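Local coordinates for protein catalase (Bacillus pumilus, PDB 4QOL) that breaks down hydrogen peroxide to water and oxygen at a haem group and also shows peroxidase-like reactivity toward phenolic substrates, at residues L274-C279 / F422-E427; Y216-S221 / G296-N301; Y470-A475 / V480-Y485; R163-M168 / W180-E185. One frame throughout, in Å; residues are numbered along the deposited sequence.

Contact 1 of 4, residues L274-C279 / F422-E427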
loop_
_atom_site.group_PDB
_atom_site.type_symbol
_atom_site.label_atom_id
_atom_site.label_comp_id
_atom_site.label_asym_id
_atom_site.label_seq_id
_atom_site.Cartn_x
_atom_site.Cartn_y
_atom_site.Cartn_z
ATOM N N LEU A 274 48.905 7.057 0.813
ATOM C CA LEU A 274 48.396 6.736 2.147
ATOM C C LEU A 274 48.463 5.236 2.318
ATOM O O LEU A 274 48.418 4.530 1.315
ATOM C CB LEU A 274 46.948 7.192 2.296
ATOM C CG LEU A 274 46.645 8.684 2.368
ATOM C CD1 LEU A 274 45.143 8.893 2.172
ATOM C CD2 LEU A 274 47.056 9.233 3.715
ATOM N N ASP A 275 48.473 4.738 3.583
ATOM C CA ASP A 275 48.422 3.291 3.852
ATOM C C ASP A 275 46.981 2.766 4.175
ATOM O O ASP A 275 46.806 1.621 4.637
ATOM C CB ASP A 275 49.386 2.892 5.025
ATOM C CG ASP A 275 48.961 3.395 6.355
ATOM O OD1 ASP A 275 47.902 4.045 6.465
ATOM O OD2 ASP A 275 49.666 3.130 7.369
ATOM N N TYR A 276 45.984 3.585 3.802
ATOM C CA TYR A 276 44.594 3.153 3.804
ATOM C C TYR A 276 43.982 3.788 2.581
ATOM O O TYR A 276 44.581 4.671 1.913
ATOM C CB TYR A 276 43.931 3.572 5.120
ATOM C CG TYR A 276 43.906 5.072 5.354
ATOM C CD1 TYR A 276 44.937 5.723 6.011
ATOM C CD2 TYR A 276 42.844 5.833 4.924
ATOM C CE1 TYR A 276 44.908 7.087 6.273
ATOM C CE2 TYR A 276 42.812 7.215 5.167
ATOM C CZ TYR A 276 43.869 7.861 5.775
ATOM O OH TYR A 276 43.798 9.223 6.009
ATOM N N ASP A 277 42.795 3.317 2.247
ATOM C CA ASP A 277 41.943 3.928 1.193
ATOM C C ASP A 277 41.159 5.106 1.797
ATOM O O ASP A 277 40.404 4.935 2.746
ATOM C CB ASP A 277 40.989 2.874 0.623
ATOM C CG ASP A 277 40.130 3.372 -0.498
ATOM O OD1 ASP A 277 39.840 4.590 -0.603
ATOM O OD2 ASP A 277 39.743 2.528 -1.282
ATOM N N PRO A 278 41.371 6.353 1.275
ATOM C CA PRO A 278 40.715 7.505 1.868
ATOM C C PRO A 278 39.170 7.443 1.734
ATOM O O PRO A 278 38.495 8.201 2.436
ATOM C CB PRO A 278 41.324 8.692 1.129
ATOM C CG PRO A 278 41.843 8.110 -0.102
ATOM C CD PRO A 278 42.355 6.764 0.292
ATOM N N CYS A 279 38.668 6.574 0.857
ATOM C CA CYS A 279 37.230 6.371 0.651
ATOM C C CYS A 279 36.733 5.072 1.315
ATOM O O CYS A 279 35.621 4.585 1.023
ATOM C CB CYS A 279 36.868 6.368 -0.819
ATOM S SG CYS A 279 37.135 7.992 -1.614
ATOM N N PHE A 422 43.017 -2.826 11.397
ATOM C CA PHE A 422 43.370 -2.671 12.829
ATOM C C PHE A 422 44.132 -1.423 13.243
ATOM O O PHE A 422 44.077 -1.029 14.401
ATOM C CB PHE A 422 44.066 -3.923 13.351
ATOM C CG PHE A 422 43.377 -5.169 12.997
ATOM C CD1 PHE A 422 42.214 -5.528 13.657
ATOM C CD2 PHE A 422 43.812 -5.983 11.960
ATOM C CE1 PHE A 422 41.555 -6.685 13.356
ATOM C CE2 PHE A 422 43.112 -7.133 11.609
ATOM C CZ PHE A 422 41.955 -7.477 12.311
ATOM N N LYS A 423 44.825 -0.770 12.307
ATOM C CA LYS A 423 45.693 0.295 12.675
ATOM C C LYS A 423 45.020 1.478 13.342
ATOM O O LYS A 423 45.443 1.916 14.392
ATOM C CB LYS A 423 46.506 0.767 11.452
ATOM C CG LYS A 423 47.443 1.894 11.817
ATOM C CD LYS A 423 48.479 2.186 10.728
ATOM C CE LYS A 423 49.006 3.599 10.899
ATOM N NZ LYS A 423 50.061 3.918 9.891
ATOM N N GLN A 424 43.986 2.033 12.704
ATOM C CA GLN A 424 43.321 3.190 13.295
ATOM C C GLN A 424 42.590 2.878 14.588
ATOM O O GLN A 424 42.447 3.769 15.427
ATOM C CB GLN A 424 42.355 3.806 12.262
ATOM C CG GLN A 424 43.080 4.430 11.087
ATOM C CD GLN A 424 42.218 5.402 10.328
ATOM O OE1 GLN A 424 41.018 5.507 10.573
ATOM N NE2 GLN A 424 42.847 6.217 9.435
ATOM N N ALA A 425 42.101 1.646 14.765
ATOM C CA ALA A 425 41.486 1.229 16.036
ATOM C C ALA A 425 42.532 1.333 17.151
ATOM O O ALA A 425 42.201 1.765 18.243
ATOM C CB ALA A 425 40.956 -0.166 15.952
ATOM N N GLY A 426 43.741 0.921 16.857
ATOM C CA GLY A 426 44.830 1.021 17.849
ATOM C C GLY A 426 45.136 2.490 18.133
ATOM O O GLY A 426 45.413 2.859 19.285
ATOM N N GLU A 427 45.158 3.332 17.090
ATOM C CA GLU A 427 45.421 4.749 17.295
ATOM C C GLU A 427 44.367 5.411 18.121
ATOM O O GLU A 427 44.670 6.211 19.015
ATOM C CB GLU A 427 45.597 5.469 15.921
ATOM C CG GLU A 427 46.789 4.963 15.130
ATOM C CD GLU A 427 46.870 5.467 13.700
ATOM O OE1 GLU A 427 48.019 5.512 13.164
ATOM O OE2 GLU A 427 45.828 5.749 13.019
HETATM O O HOH W 1 47.780 5.858 8.523
#

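Contact 2 of 4, residues Y216-S221 / G296-N301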
loop_
_atom_site.group_PDB
_atom_site.type_symbol
_atom_site.label_atom_id
_atom_site.label_comp_id
_atom_site.label_asym_id
_atom_site.label_seq_id
_atom_site.Cartn_x
_atom_site.Cartn_y
_atom_site.Cartn_z
ATOM N N TYR A 216 33.154 16.075 6.203
ATOM C CA TYR A 216 32.394 17.039 7.002
ATOM C C TYR A 216 32.394 16.679 8.499
ATOM O O TYR A 216 32.266 15.475 8.891
ATOM C CB TYR A 216 30.953 17.023 6.562
ATOM C CG TYR A 216 30.650 17.514 5.157
ATOM C CD1 TYR A 216 30.499 18.858 4.883
ATOM C CD2 TYR A 216 30.377 16.601 4.127
ATOM C CE1 TYR A 216 30.173 19.306 3.616
ATOM C CE2 TYR A 216 29.998 17.040 2.869
ATOM C CZ TYR A 216 29.908 18.387 2.618
ATOM O OH TYR A 216 29.485 18.793 1.395
ATOM N N HIS A 217 32.421 17.711 9.332
ATOM C CA HIS A 217 32.399 17.532 10.779
ATOM C C HIS A 217 31.538 18.609 11.421
ATOM O O HIS A 217 31.669 19.798 11.043
ATOM C CB HIS A 217 33.825 17.668 11.318
ATOM C CG HIS A 217 34.763 16.657 10.760
ATOM N ND1 HIS A 217 34.895 15.390 11.297
ATOM C CD2 HIS A 217 35.629 16.725 9.735
ATOM C CE1 HIS A 217 35.804 14.718 10.610
ATOM N NE2 HIS A 217 36.270 15.511 9.662
ATOM N N TRP A 218 30.651 18.227 12.338
ATOM C CA TRP A 218 29.849 19.177 13.085
ATOM C C TRP A 218 30.350 19.197 14.556
ATOM O O TRP A 218 30.396 18.145 15.217
ATOM C CB TRP A 218 28.382 18.733 13.107
ATOM C CG TRP A 218 27.632 18.743 11.809
ATOM C CD1 TRP A 218 27.208 17.628 11.074
ATOM C CD2 TRP A 218 27.118 19.891 11.108
ATOM N NE1 TRP A 218 26.478 18.038 9.971
ATOM C CE2 TRP A 218 26.385 19.411 9.986
ATOM C CE3 TRP A 218 27.138 21.278 11.351
ATOM C CZ2 TRP A 218 25.706 20.269 9.111
ATOM C CZ3 TRP A 218 26.496 22.138 10.429
ATOM C CH2 TRP A 218 25.790 21.619 9.332
ATOM N N ARG A 219 30.685 20.382 15.048
ATOM C CA ARG A 219 31.134 20.591 16.439
ATOM C C ARG A 219 30.089 21.362 17.273
ATOM O O ARG A 219 29.736 22.516 16.948
ATOM C CB ARG A 219 32.451 21.366 16.460
ATOM C CG ARG A 219 33.562 20.385 16.326
ATOM C CD ARG A 219 34.896 21.000 15.899
ATOM N NE ARG A 219 35.349 22.131 16.675
ATOM C CZ ARG A 219 36.500 22.769 16.421
ATOM N NH1 ARG A 219 37.308 22.357 15.432
ATOM N NH2 ARG A 219 36.871 23.791 17.192
ATOM N N PRO A 220 29.549 20.714 18.294
ATOM C CA PRO A 220 28.490 21.315 19.065
ATOM C C PRO A 220 28.904 22.514 19.868
ATOM O O PRO A 220 29.871 22.452 20.618
ATOM C CB PRO A 220 28.080 20.193 20.002
ATOM C CG PRO A 220 29.300 19.336 20.135
ATOM C CD PRO A 220 29.958 19.393 18.829
ATOM N N SER A 221 28.132 23.573 19.766
ATOM C CA SER A 221 28.343 24.741 20.615
ATOM C C SER A 221 28.148 24.376 22.062
ATOM O O SER A 221 28.777 24.972 22.942
ATOM C CB SER A 221 27.364 25.853 20.256
ATOM O OG SER A 221 26.016 25.467 20.496
ATOM N N GLY A 296 30.987 27.292 8.543
ATOM C CA GLY A 296 29.884 28.067 9.010
ATOM C C GLY A 296 29.194 27.434 10.172
ATOM O O GLY A 296 29.777 26.569 10.857
ATOM N N ARG A 297 28.026 27.966 10.472
ATOM C CA ARG A 297 27.342 27.559 11.682
ATOM C C ARG A 297 25.857 27.331 11.451
ATOM O O ARG A 297 25.197 28.089 10.740
ATOM C CB ARG A 297 27.471 28.628 12.800
ATOM C CG ARG A 297 26.810 28.258 14.135
ATOM C CD ARG A 297 27.064 29.439 15.063
ATOM N NE ARG A 297 26.803 29.288 16.483
ATOM C CZ ARG A 297 27.660 28.889 17.424
ATOM N NH1 ARG A 297 28.864 28.414 17.139
ATOM N NH2 ARG A 297 27.243 28.867 18.682
ATOM N N MET A 298 25.384 26.221 12.008
ATOM C CA MET A 298 23.962 25.850 11.956
ATOM C C MET A 298 23.318 26.001 13.353
ATOM O O MET A 298 23.821 25.486 14.359
ATOM C CB MET A 298 23.797 24.391 11.501
ATOM C CG MET A 298 22.342 23.908 11.557
ATOM S SD MET A 298 22.194 22.250 10.832
ATOM C CE MET A 298 22.900 21.217 12.113
ATOM N N THR A 299 22.217 26.723 13.401
ATOM C CA THR A 299 21.479 26.966 14.626
ATOM C C THR A 299 20.092 26.402 14.432
ATOM O O THR A 299 19.405 26.736 13.455
ATOM C CB THR A 299 21.383 28.470 14.933
ATOM O OG1 THR A 299 22.718 28.980 14.974
ATOM C CG2 THR A 299 20.704 28.733 16.217
ATOM N N LEU A 300 19.664 25.590 15.378
ATOM C CA LEU A 300 18.296 25.071 15.361
ATOM C C LEU A 300 17.392 25.865 16.294
ATOM O O LEU A 300 17.645 25.907 17.519
ATOM C CB LEU A 300 18.297 23.595 15.758
ATOM C CG LEU A 300 19.179 22.711 14.862
ATOM C CD1 LEU A 300 19.028 21.268 15.298
ATOM C CD2 LEU A 300 18.846 22.900 13.388
ATOM N N ASN A 301 16.343 26.462 15.717
ATOM C CA ASN A 301 15.583 27.492 16.437
ATOM C C ASN A 301 14.045 27.354 16.377
ATOM O O ASN A 301 13.332 28.237 16.829
ATOM C CB ASN A 301 16.003 28.873 15.964
ATOM C CG ASN A 301 15.699 29.121 14.493
ATOM O OD1 ASN A 301 15.012 28.345 13.851
ATOM N ND2 ASN A 301 16.228 30.209 13.957
#

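Contact 3 of 4, residues Y470-A475 / V480-Y485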
loop_
_atom_site.group_PDB
_atom_site.type_symbol
_atom_site.label_atom_id
_atom_site.label_comp_id
_atom_site.label_asym_id
_atom_site.label_seq_id
_atom_site.Cartn_x
_atom_site.Cartn_y
_atom_site.Cartn_z
ATOM N N TYR A 470 45.191 -2.981 24.751
ATOM C CA TYR A 470 43.741 -3.060 24.555
ATOM C C TYR A 470 43.296 -4.507 24.669
ATOM O O TYR A 470 42.439 -4.837 25.486
ATOM C CB TYR A 470 43.499 -2.453 23.165
ATOM C CG TYR A 470 42.043 -2.242 22.678
ATOM C CD1 TYR A 470 40.941 -2.478 23.488
ATOM C CD2 TYR A 470 41.824 -1.706 21.404
ATOM C CE1 TYR A 470 39.673 -2.277 23.034
ATOM C CE2 TYR A 470 40.547 -1.482 20.946
ATOM C CZ TYR A 470 39.472 -1.757 21.762
ATOM O OH TYR A 470 38.180 -1.473 21.296
ATOM N N GLY A 471 43.828 -5.373 23.810
ATOM C CA GLY A 471 43.393 -6.786 23.807
ATOM C C GLY A 471 43.671 -7.544 25.074
ATOM O O GLY A 471 42.816 -8.289 25.567
ATOM N N GLN A 472 44.876 -7.331 25.640
ATOM C CA GLN A 472 45.219 -8.006 26.918
ATOM C C GLN A 472 44.351 -7.569 28.097
ATOM O O GLN A 472 43.932 -8.426 28.886
ATOM C CB GLN A 472 46.722 -7.789 27.225
ATOM C CG GLN A 472 47.171 -8.624 28.428
ATOM C CD GLN A 472 47.121 -10.111 28.126
ATOM O OE1 GLN A 472 47.883 -10.600 27.270
ATOM N NE2 GLN A 472 46.280 -10.850 28.847
ATOM N N ARG A 473 44.078 -6.271 28.221
ATOM C CA ARG A 473 43.198 -5.728 29.231
ATOM C C ARG A 473 41.813 -6.318 29.118
ATOM O O ARG A 473 41.175 -6.646 30.122
ATOM C CB ARG A 473 43.127 -4.190 29.172
ATOM C CG ARG A 473 44.361 -3.534 29.758
ATOM C CD ARG A 473 44.430 -2.026 29.602
ATOM N NE ARG A 473 43.515 -1.327 30.471
ATOM C CZ ARG A 473 43.652 -0.050 30.836
ATOM N NH1 ARG A 473 44.645 0.690 30.402
ATOM N NH2 ARG A 473 42.744 0.499 31.619
ATOM N N LEU A 474 41.338 -6.472 27.880
ATOM C CA LEU A 474 39.973 -7.018 27.708
ATOM C C LEU A 474 39.926 -8.486 28.054
ATOM O O LEU A 474 38.990 -8.950 28.748
ATOM C CB LEU A 474 39.540 -6.779 26.229
ATOM C CG LEU A 474 38.100 -6.658 25.830
ATOM C CD1 LEU A 474 37.825 -7.368 24.474
ATOM C CD2 LEU A 474 37.021 -6.820 26.869
ATOM N N ALA A 475 40.961 -9.232 27.631
ATOM C CA ALA A 475 41.074 -10.662 27.982
ATOM C C ALA A 475 41.058 -10.814 29.485
ATOM O O ALA A 475 40.383 -11.706 30.021
ATOM C CB ALA A 475 42.311 -11.301 27.354
ATOM N N VAL A 480 39.650 -14.463 30.182
ATOM C CA VAL A 480 40.041 -15.323 29.075
ATOM C C VAL A 480 41.543 -15.376 28.917
ATOM O O VAL A 480 42.268 -14.346 28.910
ATOM C CB VAL A 480 39.468 -14.832 27.721
ATOM C CG1 VAL A 480 39.915 -15.742 26.592
ATOM C CG2 VAL A 480 37.977 -14.854 27.817
ATOM N N ASP A 481 42.003 -16.621 28.838
ATOM C CA ASP A 481 43.455 -16.911 28.775
ATOM C C ASP A 481 43.869 -16.904 27.347
ATOM O O ASP A 481 43.450 -17.779 26.586
ATOM C CB ASP A 481 43.712 -18.292 29.398
ATOM C CG ASP A 481 45.163 -18.725 29.297
ATOM O OD1 ASP A 481 46.010 -17.997 28.757
ATOM O OD2 ASP A 481 45.442 -19.850 29.789
ATOM N N ILE A 482 44.692 -15.936 26.964
ATOM C CA ILE A 482 45.127 -15.835 25.577
ATOM C C ILE A 482 46.567 -16.263 25.373
ATOM O O ILE A 482 47.126 -16.016 24.284
ATOM C CB ILE A 482 44.879 -14.408 24.981
ATOM C CG1 ILE A 482 45.430 -13.213 25.800
ATOM C CG2 ILE A 482 43.386 -14.205 24.837
ATOM C CD1 ILE A 482 45.587 -11.912 24.990
ATOM N N ARG A 483 47.202 -16.843 26.389
ATOM C CA ARG A 483 48.577 -17.364 26.256
ATOM C C ARG A 483 48.836 -18.217 25.011
ATOM O O ARG A 483 49.765 -17.924 24.244
ATOM C CB ARG A 483 48.987 -18.140 27.503
ATOM C CG ARG A 483 49.316 -17.265 28.715
ATOM C CD ARG A 483 49.755 -18.116 29.866
ATOM N NE ARG A 483 48.647 -18.961 30.341
ATOM C CZ ARG A 483 48.771 -19.936 31.221
ATOM N NH1 ARG A 483 49.941 -20.170 31.791
ATOM N NH2 ARG A 483 47.703 -20.652 31.589
ATOM N N SER A 484 48.037 -19.244 24.790
ATOM C CA SER A 484 48.276 -20.075 23.611
ATOM C C SER A 484 48.098 -19.362 22.233
ATOM O O SER A 484 48.845 -19.639 21.294
ATOM C CB SER A 484 47.467 -21.362 23.688
ATOM O OG SER A 484 46.190 -21.174 23.143
ATOM N N TYR A 485 47.169 -18.417 22.109
ATOM C CA TYR A 485 47.380 -17.324 21.120
ATOM C C TYR A 485 48.557 -16.448 21.633
ATOM O O TYR A 485 49.353 -16.011 20.822
ATOM C CB TYR A 485 46.093 -16.498 20.843
ATOM C CG TYR A 485 46.223 -15.272 19.905
ATOM C CD1 TYR A 485 46.647 -14.034 20.402
ATOM C CD2 TYR A 485 45.853 -15.338 18.543
ATOM C CE1 TYR A 485 46.749 -12.914 19.587
ATOM C CE2 TYR A 485 45.964 -14.218 17.721
ATOM C CZ TYR A 485 46.412 -13.014 18.250
ATOM O OH TYR A 485 46.526 -11.887 17.456
#

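Contact 4 of 4, residues R163-M168 / W180-E185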
loop_
_atom_site.group_PDB
_atom_site.type_symbol
_atom_site.label_atom_id
_atom_site.label_comp_id
_atom_site.label_asym_id
_atom_site.label_seq_id
_atom_site.Cartn_x
_atom_site.Cartn_y
_atom_site.Cartn_z
ATOM N N ARG A 163 24.651 -12.447 18.900
ATOM C CA ARG A 163 24.370 -12.388 17.470
ATOM C C ARG A 163 25.214 -11.310 16.780
ATOM O O ARG A 163 25.870 -11.555 15.739
ATOM C CB ARG A 163 22.875 -12.130 17.254
ATOM C CG ARG A 163 22.015 -13.290 17.762
ATOM C CD ARG A 163 20.547 -12.993 17.691
ATOM N NE ARG A 163 20.047 -13.197 16.316
ATOM C CZ ARG A 163 19.947 -12.225 15.384
ATOM N NH1 ARG A 163 19.622 -12.581 14.172
ATOM N NH2 ARG A 163 20.129 -10.945 15.693
ATOM N N TYR A 164 25.239 -10.079 17.318
ATOM C CA TYR A 164 25.983 -9.033 16.605
ATOM C C TYR A 164 27.462 -9.181 16.800
ATOM O O TYR A 164 28.255 -8.846 15.874
ATOM C CB TYR A 164 25.524 -7.616 16.960
ATOM C CG TYR A 164 25.521 -7.115 18.365
ATOM C CD1 TYR A 164 26.661 -6.659 18.952
ATOM C CD2 TYR A 164 24.337 -7.029 19.106
ATOM C CE1 TYR A 164 26.662 -6.133 20.237
ATOM C CE2 TYR A 164 24.304 -6.449 20.337
ATOM C CZ TYR A 164 25.472 -6.027 20.924
ATOM O OH TYR A 164 25.449 -5.452 22.209
ATOM N N TRP A 165 27.884 -9.732 17.956
ATOM C CA TRP A 165 29.305 -10.038 18.047
ATOM C C TRP A 165 29.763 -11.154 17.100
ATOM O O TRP A 165 30.890 -11.071 16.598
ATOM C CB TRP A 165 29.725 -10.340 19.505
ATOM C CG TRP A 165 29.860 -9.090 20.330
ATOM C CD1 TRP A 165 29.008 -8.641 21.299
ATOM C CD2 TRP A 165 30.893 -8.130 20.246
ATOM N NE1 TRP A 165 29.464 -7.457 21.829
ATOM C CE2 TRP A 165 30.624 -7.133 21.177
ATOM C CE3 TRP A 165 32.095 -8.037 19.487
ATOM C CZ2 TRP A 165 31.442 -6.002 21.325
ATOM C CZ3 TRP A 165 32.928 -6.967 19.686
ATOM C CH2 TRP A 165 32.586 -5.930 20.565
ATOM N N ASP A 166 28.894 -12.132 16.801
ATOM C CA ASP A 166 29.212 -13.152 15.817
ATOM C C ASP A 166 29.528 -12.446 14.498
ATOM O O ASP A 166 30.579 -12.650 13.884
ATOM C CB ASP A 166 28.080 -14.111 15.607
ATOM C CG ASP A 166 28.418 -15.286 14.664
ATOM O OD1 ASP A 166 29.597 -15.705 14.580
ATOM O OD2 ASP A 166 27.446 -15.901 14.160
ATOM N N PHE A 167 28.613 -11.621 14.059
ATOM C CA PHE A 167 28.843 -10.843 12.809
ATOM C C PHE A 167 30.046 -9.958 12.853
ATOM O O PHE A 167 30.846 -9.941 11.906
ATOM C CB PHE A 167 27.584 -9.983 12.444
ATOM C CG PHE A 167 27.750 -9.122 11.224
ATOM C CD1 PHE A 167 27.478 -9.613 9.913
ATOM C CD2 PHE A 167 28.215 -7.823 11.372
ATOM C CE1 PHE A 167 27.745 -8.770 8.793
ATOM C CE2 PHE A 167 28.524 -7.025 10.277
ATOM C CZ PHE A 167 28.223 -7.480 9.000
ATOM N N MET A 168 30.153 -9.130 13.883
ATOM C CA MET A 168 31.229 -8.165 13.952
ATOM C C MET A 168 32.610 -8.800 13.990
ATOM O O MET A 168 33.536 -8.343 13.277
ATOM C CB MET A 168 31.060 -7.217 15.124
ATOM C CG MET A 168 29.880 -6.307 15.039
ATOM S SD MET A 168 29.824 -5.136 13.679
ATOM C CE MET A 168 28.124 -4.570 13.975
ATOM N N TRP A 180 35.102 3.123 19.012
ATOM C CA TRP A 180 34.352 4.318 19.342
ATOM C C TRP A 180 33.021 4.052 20.040
ATOM O O TRP A 180 32.712 4.692 21.016
ATOM C CB TRP A 180 34.038 5.133 18.036
ATOM C CG TRP A 180 35.126 5.819 17.401
ATOM C CD1 TRP A 180 36.157 5.267 16.673
ATOM C CD2 TRP A 180 35.310 7.239 17.312
ATOM N NE1 TRP A 180 36.904 6.225 16.160
ATOM C CE2 TRP A 180 36.450 7.452 16.555
ATOM C CE3 TRP A 180 34.655 8.335 17.851
ATOM C CZ2 TRP A 180 36.949 8.737 16.259
ATOM C CZ3 TRP A 180 35.167 9.617 17.559
ATOM C CH2 TRP A 180 36.275 9.792 16.786
ATOM N N LEU A 181 32.253 3.112 19.493
ATOM C CA LEU A 181 30.909 2.789 19.992
ATOM C C LEU A 181 30.922 2.302 21.439
ATOM O O LEU A 181 29.949 2.553 22.173
ATOM C CB LEU A 181 30.285 1.718 19.126
ATOM C CG LEU A 181 28.817 1.406 19.422
ATOM C CD1 LEU A 181 27.909 2.624 19.323
ATOM C CD2 LEU A 181 28.321 0.287 18.473
ATOM N N PHE A 182 32.007 1.614 21.874
ATOM C CA PHE A 182 32.003 1.133 23.266
ATOM C C PHE A 182 32.805 2.040 24.188
ATOM O O PHE A 182 32.930 1.742 25.363
ATOM C CB PHE A 182 32.420 -0.336 23.328
ATOM C CG PHE A 182 31.354 -1.251 22.909
ATOM C CD1 PHE A 182 30.436 -1.707 23.829
ATOM C CD2 PHE A 182 31.188 -1.608 21.591
ATOM C CE1 PHE A 182 29.395 -2.520 23.447
ATOM C CE2 PHE A 182 30.145 -2.466 21.211
ATOM C CZ PHE A 182 29.278 -2.946 22.142
ATOM N N SER A 183 33.288 3.180 23.673
ATOM C CA SER A 183 33.582 4.352 24.575
ATOM C C SER A 183 32.294 4.893 25.111
ATOM O O SER A 183 31.199 4.440 24.712
ATOM C CB SER A 183 34.349 5.468 23.876
ATOM O OG SER A 183 33.520 6.274 23.040
ATOM N N ASP A 184 32.348 5.821 26.043
ATOM C CA ASP A 184 31.074 6.315 26.527
ATOM C C ASP A 184 30.375 7.157 25.443
ATOM O O ASP A 184 29.192 7.528 25.592
ATOM C CB ASP A 184 31.212 7.101 27.832
ATOM C CG ASP A 184 31.491 6.176 29.076
ATOM O OD1 ASP A 184 31.122 4.970 29.101
ATOM O OD2 ASP A 184 32.011 6.746 30.058
ATOM N N GLU A 185 31.067 7.469 24.362
ATOM C CA GLU A 185 30.386 8.236 23.295
ATOM C C GLU A 185 29.327 7.365 22.571
ATOM O O GLU A 185 28.500 7.908 21.830
ATOM C CB GLU A 185 31.384 8.831 22.269
ATOM C CG GLU A 185 30.764 9.966 21.481
ATOM C CD GLU A 185 31.772 10.698 20.587
ATOM O OE1 GLU A 185 32.992 10.595 20.804
ATOM O OE2 GLU A 185 31.326 11.435 19.713
#

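Contact 1 of 4, residues L274-C279 / F422-E427
Lys423 and Asp275 form a salt bridge in which NZ of Lys423 lies 2.7 Å from OD2 of Asp275, on the syn side of that oxygen. Lys423 sets out from its helix with CG anti to the backbone N (chi1 -180°) and stays stretched to its end, which carries the ammonium across to the Asp275 side chain, which it crosses at about a right angle. The other carboxylate oxygen, OD1 of Asp275, accepts a 2.7 Å bond from a water whose oxygen is linked only weakly to Lys423 NZ. This half is the solvent side: Lys423 is exposed and Asp275 partly so. An alanine in place of Asp275 would probably leave the Lys423 ammonium without its negative mate and its long chain free to swing. The closer-packed half lies beside it, where NE2 of Gln424 sits over one face of the buried Tyr276 ring, toward the rim and 3.9 Å from CE1 of Tyr276. Ring and amide planes stand 64° apart. OE1 of Gln424 accepts from the backbone N of Thr284, which helps to fix the turn of the amide. Only 133 Å² is buried in all, so the join is slight. Around it, Gln424 and Ala425 rest on helix 175-181 and Phe422 on helix 453-466, while Leu274 and Pro278 touch Met266 of strand 258-267, placing the contact where a loop of the beta domain meets the C-terminal helices.

Contact 2 of 4, residues Y216-S221 / G296-N301
Inside the antiparallel beta-barrel of the catalase fold, Trp218 of strand 211-220 meets Met298 of strand 293-302 across strand 258-267, which pairs with both. The methyl CE of Met298 lies over the indole face, 4.0 Å from the centroid of the six-membered ring of Trp218 and 11° off its normal, a CH-pi contact. SD of Met298 approaches the same ring obliquely, a Met-aromatic contact, and CB of Met298 is 3.7 Å from CZ3 of Trp218. Met298 is extended until its last torsion (chi3 75°), which folds the methyl over the ring. Phe114 also stacks on the indole. Beyond the tryptophan, CB of Ser221 lies 3.4 Å from NH2 of Arg297, whose NH1 is salt-bridged to Asp260; OG of Ser221 bonds to the backbone O of Ala258. Replacing Trp218 by an alanine would probably open a gap beside the Met298 methyl and leave Phe114 without its stacking partner. With the indole about 10 Å from the haem, this is the apolar interior packing of a catalase beta-barrel.

Contact 3 of 4, residues Y470-A475 / V480-Y485
OD1 of Asp481 accepts from both N and NE of Arg483, and the same tail is tied to the helix by a 2.9 Å bond from Val480 N to Ala475 O (N-H...O 157°). The two donors of Arg483 reach Asp481 OD1 from opposite faces of the carboxylate plane. The first makes an Asx turn; the second, with NH2 of Arg483 on OD2 of Asp481 at 3.0 Å, completes a side-on, two-nitrogen salt bridge. The apolar half of the join is Ile482. Its CG1 lies between the backbone N and the carbonyl carbon (chi1 52°), from where it comes within 4.0 Å of CB of Ala475 and sends CD1 on to 3.5 Å from OE1 of Gln472. The glutamine, bent at chi2 (67°), crosses this branch at a slant, and its NE2 bonds to Asp476 of the next turn. The tail thus folds back along helix 468-478, with Val480 on Lys456 and Ile460 and Tyr485 on Cys461, all of helix 453-466, while Leu474 packs against helices 434-448 and 453-466.

Contact 4 of 4, residues R163-M168 / W180-E185
Trp165 presents the CZ2 corner of its indole to the far end of the Phe182 ring, where CZ2 of Trp165 is 3.8 Å from CE2 of Phe182 and equally near its CZ. The planes are inclined at 37° with centroids 5.6 Å apart, an oblique pair. Both side chains adopt the same first torsion, CG anti to the carbonyl carbon, and the second torsions (chi2 106° in Trp165, -88° in Phe182) turn each ring roughly perpendicular to its own CA-CB-CG plane. The chains run past one another in opposite directions; this brings the rings together although the nearest CA atoms, those of these two residues, are 12.6 Å apart. Next to the touching corner, NE1 of Trp165 bonds to Asp447, which also bonds to the Tyr164 hydroxyl and helps to limit the turning of the indole. Phe182 is the first residue past the end of its helix. Just beyond, OG of Ser183 donates to Trp180 O (2.7 Å) and accepts from Glu185 N, the latter bond making an ST turn. With Leu444 of helix 434-448 touching both rings, the pair belongs to the buried core where helices 161-169 and 175-181 meet the C-terminal helical domain of catalase.

Along the chain, contact 4 closes first, contacts 2 and 1 then interleave, and contact 3 comes last. Contact 2 stands apart inside the haem-binding beta-barrel, its centre about 27 Å from those of contacts 1 and 4 and about 41 Å from that of contact 3. Among the rest, contact 4 includes the end of helix 175-181, on which Gln424 and Ala425 of contact 1 rest, and all three lean on helix 453-466. Contact 4 lies about 18 Å from contacts 1 and 3, centre to centre. Contact 1 ties a loop between two barrel strands to the C-terminal helices, contact 4 joins helices 161-169 and 175-181 beside helix 434-448, and contact 3 stays within the C-terminal domain.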